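Local coordinates for protein TqaA (Penicillium aethiopicum, PDB 5DLK) that carries, in this C-terminal condensation-like domain of a fungal nonribosomal peptide synthetase, a phosphopantetheine-binding site and probably closes the peptide product into a macrocycle, at residues C88-D93 with A194-Q199; M283-K288 with H352-Y357. All coordinates share one frame; numbering follows the deposited sequence.

Contact 1 of 2, residues C88-D93 with A194-Q199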
loop_
_atom_site.group_PDB
_atom_site.type_symbol
_atom_site.label_atom_id
_atom_site.label_comp_id
_atom_site.label_asym_id
_atom_site.label_seq_id
_atom_site.Cartn_x
_atom_site.Cartn_y
_atom_site.Cartn_z
ATOM N N CYS A 88 20.291 8.401 8.031
ATOM C CA CYS A 88 19.001 9.023 7.738
ATOM C C CYS A 88 19.128 10.034 6.591
ATOM O O CYS A 88 18.309 10.065 5.667
ATOM C CB CYS A 88 18.437 9.711 8.984
ATOM S SG CYS A 88 18.132 8.603 10.389
ATOM N N GLN A 89 20.159 10.871 6.656
ATOM C CA GLN A 89 20.380 11.850 5.604
ATOM C C GLN A 89 20.621 11.144 4.272
ATOM O O GLN A 89 20.017 11.493 3.255
ATOM C CB GLN A 89 21.561 12.761 5.946
ATOM C CG GLN A 89 21.894 13.758 4.857
ATOM C CD GLN A 89 20.870 14.863 4.723
ATOM O OE1 GLN A 89 20.584 15.581 5.685
ATOM N NE2 GLN A 89 20.310 15.013 3.515
ATOM N N SER A 90 21.485 10.135 4.283
ATOM C CA SER A 90 21.876 9.466 3.043
ATOM C C SER A 90 20.720 8.664 2.443
ATOM O O SER A 90 20.612 8.539 1.220
ATOM C CB SER A 90 23.077 8.546 3.280
ATOM O OG SER A 90 24.224 9.315 3.604
ATOM N N LEU A 91 19.873 8.113 3.307
ATOM C CA LEU A 91 18.700 7.385 2.835
ATOM C C LEU A 91 17.766 8.316 2.055
ATOM O O LEU A 91 17.299 7.971 0.962
ATOM C CB LEU A 91 17.961 6.733 4.000
ATOM C CG LEU A 91 16.816 5.805 3.578
ATOM C CD1 LEU A 91 17.345 4.526 2.933
ATOM C CD2 LEU A 91 15.935 5.483 4.778
ATOM N N VAL A 92 17.519 9.502 2.601
ATOM C CA VAL A 92 16.641 10.471 1.961
ATOM C C VAL A 92 17.266 11.027 0.672
ATOM O O VAL A 92 16.566 11.243 -0.323
ATOM C CB VAL A 92 16.294 11.597 2.931
ATOM C CG1 VAL A 92 15.463 12.672 2.252
ATOM C CG2 VAL A 92 15.545 11.012 4.125
ATOM N N ASP A 93 18.584 11.232 0.680
ATOM C CA ASP A 93 19.313 11.560 -0.545
ATOM C C ASP A 93 19.039 10.547 -1.662
ATOM O O ASP A 93 18.799 10.917 -2.814
ATOM C CB ASP A 93 20.827 11.613 -0.281
ATOM C CG ASP A 93 21.230 12.747 0.634
ATOM O OD1 ASP A 93 20.459 13.727 0.776
ATOM O OD2 ASP A 93 22.337 12.664 1.212
ATOM N N ALA A 194 20.361 -0.138 6.420
ATOM C CA ALA A 194 21.387 -0.961 7.043
ATOM C C ALA A 194 22.678 -0.936 6.230
ATOM O O ALA A 194 23.766 -0.781 6.791
ATOM C CB ALA A 194 20.895 -2.371 7.214
ATOM N N ALA A 195 22.555 -1.066 4.912
ATOM C CA ALA A 195 23.714 -1.064 4.027
ATOM C C ALA A 195 24.482 0.255 4.096
ATOM O O ALA A 195 25.715 0.262 4.073
ATOM C CB ALA A 195 23.285 -1.355 2.581
ATOM N N ILE A 196 23.759 1.368 4.194
ATOM C CA ILE A 196 24.400 2.674 4.262
ATOM C C ILE A 196 25.120 2.830 5.600
ATOM O O ILE A 196 26.267 3.285 5.646
ATOM C CB ILE A 196 23.397 3.816 4.075
ATOM C CG1 ILE A 196 22.885 3.832 2.632
ATOM C CG2 ILE A 196 24.033 5.159 4.435
ATOM C CD1 ILE A 196 21.704 4.757 2.417
ATOM N N TYR A 197 24.452 2.431 6.680
ATOM C CA TYR A 197 25.076 2.421 8.000
ATOM C C TYR A 197 26.298 1.494 8.028
ATOM O O TYR A 197 27.342 1.844 8.586
ATOM C CB TYR A 197 24.062 1.993 9.063
ATOM C CG TYR A 197 24.619 1.948 10.471
ATOM C CD1 TYR A 197 24.577 3.069 11.288
ATOM C CD2 TYR A 197 25.178 0.784 10.982
ATOM C CE1 TYR A 197 25.079 3.034 12.579
ATOM C CE2 TYR A 197 25.682 0.740 12.266
ATOM C CZ TYR A 197 25.629 1.868 13.061
ATOM O OH TYR A 197 26.131 1.828 14.340
ATOM N N ASN A 198 26.163 0.315 7.427
ATOM C CA ASN A 198 27.247 -0.671 7.396
ATOM C C ASN A 198 28.339 -0.323 6.392
ATOM O O ASN A 198 29.308 -1.070 6.233
ATOM C CB ASN A 198 26.708 -2.057 7.063
ATOM C CG ASN A 198 25.841 -2.621 8.149
ATOM O OD1 ASN A 198 25.905 -2.194 9.300
ATOM N ND2 ASN A 198 25.019 -3.602 7.793
ATOM N N GLN A 199 28.156 0.805 5.711
ATOM C CA GLN A 199 29.066 1.278 4.676
ATOM C C GLN A 199 29.279 0.238 3.576
ATOM O O GLN A 199 30.400 -0.013 3.135
ATOM C CB GLN A 199 30.395 1.695 5.302
ATOM C CG GLN A 199 30.239 2.871 6.252
ATOM C CD GLN A 199 31.516 3.210 6.987
ATOM O OE1 GLN A 199 32.166 2.338 7.570
ATOM N NE2 GLN A 199 31.889 4.485 6.958
#
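Between residues 88-93 and 194-199 the backbones are nearest at Ser-90 and Ile-196, whose CA atoms lie 7.3 Å apart. Ile-196 brings two methyl groups across. Its CG2, anti to the backbone N because CG1 takes the place beside that N (chi1 -69°), meets CB of Ser-90 at 3.7 Å. The other branch runs on extended and carries CD1 over the helix backbone, 3.9 Å from N of Leu-91; the two CD1 atoms of Leu-91 and Ile-196 meet more loosely, at 4.4 Å. No hydrogen bond crosses. The hydroxyl of Ser-90 is bonded within its own helix to the carbonyl O of Glu-86, leaving the carbon side of the serine to meet Ile-196. Both helices belong to the first half of the condensation fold, related to the CoA-dependent acyltransferases; Cys-88 and Val-92 rest on Phe-159 of strand 158-163, while Leu-91 packs against Leu-189, Asp-192 and Phe-193 of helix 186-197. Ile-196 in turn also touches Thr-87, one turn before Leu-91 on helix 81-94. Beyond Ile-196 the second helix stops in a Schellman motif, Gln-199 having positive phi.

Contact 2 of 2, residues M283-K288 with H352-Y357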
loop_
_atom_site.group_PDB
_atom_site.type_symbol
_atom_site.label_atom_id
_atom_site.label_comp_id
_atom_site.label_asym_id
_atom_site.label_seq_id
_atom_site.Cartn_x
_atom_site.Cartn_y
_atom_site.Cartn_z
ATOM N N MET A 283 -2.349 -18.614 -3.446
ATOM C CA MET A 283 -3.137 -18.285 -2.275
ATOM C C MET A 283 -4.052 -17.094 -2.575
ATOM O O MET A 283 -5.196 -17.072 -2.141
ATOM C CB MET A 283 -2.226 -17.967 -1.071
ATOM C CG MET A 283 -2.989 -17.878 0.263
ATOM S SD MET A 283 -3.757 -19.432 0.752
ATOM C CE MET A 283 -2.281 -20.391 1.139
ATOM N N ALA A 284 -3.554 -16.110 -3.315
ATOM C CA ALA A 284 -4.390 -14.955 -3.658
ATOM C C ALA A 284 -5.640 -15.393 -4.431
ATOM O O ALA A 284 -6.737 -14.895 -4.185
ATOM C CB ALA A 284 -3.600 -13.936 -4.473
ATOM N N THR A 285 -5.461 -16.324 -5.360
ATOM C CA THR A 285 -6.580 -16.877 -6.126
ATOM C C THR A 285 -7.610 -17.535 -5.229
ATOM O O THR A 285 -8.818 -17.346 -5.383
ATOM C CB THR A 285 -6.066 -17.888 -7.174
ATOM O OG1 THR A 285 -5.324 -17.162 -8.151
ATOM C CG2 THR A 285 -7.226 -18.614 -7.885
ATOM N N LEU A 286 -7.123 -18.328 -4.284
ATOM C CA LEU A 286 -8.006 -19.020 -3.358
ATOM C C LEU A 286 -8.855 -18.016 -2.564
ATOM O O LEU A 286 -10.066 -18.169 -2.438
ATOM C CB LEU A 286 -7.175 -19.909 -2.421
ATOM C CG LEU A 286 -7.958 -20.772 -1.436
ATOM C CD1 LEU A 286 -8.933 -21.676 -2.182
ATOM C CD2 LEU A 286 -6.976 -21.626 -0.653
ATOM N N VAL A 287 -8.225 -16.951 -2.071
ATOM C CA VAL A 287 -8.958 -15.951 -1.324
ATOM C C VAL A 287 -9.974 -15.204 -2.203
ATOM O O VAL A 287 -11.118 -14.957 -1.799
ATOM C CB VAL A 287 -7.997 -14.923 -0.700
ATOM C CG1 VAL A 287 -8.791 -13.792 -0.074
ATOM C CG2 VAL A 287 -7.077 -15.619 0.319
ATOM N N LYS A 288 -9.550 -14.829 -3.400
ATOM C CA LYS A 288 -10.433 -14.064 -4.281
ATOM C C LYS A 288 -11.570 -14.922 -4.837
ATOM O O LYS A 288 -12.690 -14.422 -5.017
ATOM C CB LYS A 288 -9.597 -13.417 -5.399
ATOM C CG LYS A 288 -8.753 -12.287 -4.777
ATOM C CD LYS A 288 -7.567 -11.913 -5.637
ATOM C CE LYS A 288 -6.678 -10.912 -4.864
ATOM N NZ LYS A 288 -5.487 -10.476 -5.676
ATOM N N HIS A 352 -10.340 -20.127 -13.314
ATOM C CA HIS A 352 -10.930 -18.934 -13.911
ATOM C C HIS A 352 -10.527 -17.685 -13.136
ATOM O O HIS A 352 -10.137 -16.674 -13.731
ATOM C CB HIS A 352 -12.458 -19.056 -13.979
ATOM C CG HIS A 352 -13.154 -17.793 -14.406
ATOM N ND1 HIS A 352 -13.033 -17.265 -15.677
ATOM C CD2 HIS A 352 -13.984 -16.963 -13.731
ATOM C CE1 HIS A 352 -13.747 -16.151 -15.756
ATOM N NE2 HIS A 352 -14.351 -15.957 -14.594
ATOM N N THR A 353 -10.629 -17.745 -11.813
ATOM C CA THR A 353 -10.316 -16.579 -10.986
ATOM C C THR A 353 -8.862 -16.173 -11.205
ATOM O O THR A 353 -8.531 -14.980 -11.283
ATOM C CB THR A 353 -10.593 -16.867 -9.492
ATOM O OG1 THR A 353 -11.988 -17.158 -9.339
ATOM C CG2 THR A 353 -10.257 -15.663 -8.623
ATOM N N GLN A 354 -7.992 -17.169 -11.344
ATOM C CA GLN A 354 -6.588 -16.847 -11.492
ATOM C C GLN A 354 -6.335 -16.179 -12.840
ATOM O O GLN A 354 -5.642 -15.178 -12.917
ATOM C CB GLN A 354 -5.707 -18.086 -11.327
ATOM C CG GLN A 354 -4.204 -17.748 -11.253
ATOM C CD GLN A 354 -3.445 -18.783 -10.443
ATOM O OE1 GLN A 354 -3.702 -18.960 -9.248
ATOM N NE2 GLN A 354 -2.527 -19.496 -11.095
ATOM N N THR A 355 -6.929 -16.703 -13.907
ATOM C CA THR A 355 -6.707 -16.046 -15.187
ATOM C C THR A 355 -7.416 -14.686 -15.262
ATOM O O THR A 355 -6.966 -13.806 -15.983
ATOM C CB THR A 355 -7.110 -16.967 -16.362
ATOM O OG1 THR A 355 -8.446 -17.397 -16.207
ATOM C CG2 THR A 355 -6.238 -18.208 -16.363
ATOM N N GLN A 356 -8.484 -14.468 -14.495
ATOM C CA GLN A 356 -9.108 -13.142 -14.483
ATOM C C GLN A 356 -8.196 -12.089 -13.862
ATOM O O GLN A 356 -8.399 -10.892 -14.064
ATOM C CB GLN A 356 -10.461 -13.179 -13.760
ATOM C CG GLN A 356 -11.534 -13.921 -14.579
ATOM C CD GLN A 356 -11.814 -13.214 -15.914
ATOM O OE1 GLN A 356 -11.261 -13.581 -16.955
ATOM N NE2 GLN A 356 -12.682 -12.209 -15.882
ATOM N N TYR A 357 -7.188 -12.544 -13.115
ATOM C CA TYR A 357 -6.093 -11.677 -12.664
ATOM C C TYR A 357 -4.945 -11.631 -13.690
ATOM O O TYR A 357 -4.458 -10.555 -14.028
ATOM C CB TYR A 357 -5.579 -12.170 -11.304
ATOM C CG TYR A 357 -4.190 -11.696 -10.944
ATOM C CD1 TYR A 357 -3.918 -10.339 -10.771
ATOM C CD2 TYR A 357 -3.165 -12.606 -10.734
ATOM C CE1 TYR A 357 -2.648 -9.898 -10.413
ATOM C CE2 TYR A 357 -1.895 -12.175 -10.388
ATOM C CZ TYR A 357 -1.642 -10.828 -10.234
ATOM O OH TYR A 357 -0.375 -10.410 -9.881
#
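Beside the phosphopantetheine site of the condensation-like domain, which is empty of that ligand in this model, Thr-285 in the first turn of helix 283-299 meets Gln-354 of helix 346-358, the helix that also carries the site residue Tyr-357. The two short helical segments cross at 111°, their axes 9.0 Å apart, and bury 225 Å² between them. One hydrogen bond joins them: Thr-285 OG1 donates to Gln-354 OE1 at 2.7 Å, arriving in the carbonyl plane on a lone pair. Gln-354 starts with CG anti to its backbone N (chi1 -171°) and continues extended, which carries the amide past the threonine, the two side chains crossing at about a right angle. That amide is held at both ends, since OE1 also accepts from the backbone N of the site residue Thr-282 and NE2 bonds to the carbonyl O of Gly-280; OG1 of Thr-285 is bonded in addition to OG1 of Thr-282. With an alanine at Thr-285, Gln-354 OE1 would probably lose its hydroxyl donor and the hydroxyl of Thr-282 a partner beside the site. Next to this bond the packing is through methyl groups: CG2 of Thr-353 rests 3.9 Å from the carbonyl O of Thr-285 and 4.0 Å from CB of Lys-288, and CG2 of Thr-285 comes within 4.1 Å of Thr-353 CB. The Lys-288 chain runs on toward the Tyr-357 ring, but at 5.6 Å from NZ to the ring centroid any cation-pi attraction is weak; NZ is hydrogen-bonded to His-308 ND1. Strand 329-336 lies against both helices, touching Lys-288 through Leu-333 and Thr-353 through Val-335, while Val-287 touches both Val-388 of strand 386-390 and Ile-460 of helix 446-465.

Contacts 1 and 2 both join two helices of the condensation domain, yet they share no element and lie on opposite sides of the chain's centre, their nearest atoms about 26 Å apart. Contact 1 is only partly buried, lies away from the annotated sites and is held by van der Waals contact with no hydrogen bond across it; its helix 81-94 packs on strand 158-163 of the five-stranded sheet. Contact 2 is buried, covers nearly twice the surface and adds a hydrogen bond to its methyl packing; its helices lie over the six-stranded sheet containing strands 329-336 and 386-390. Its hydrogen bond lies next to the phosphopantetheine-site residue Thr-282.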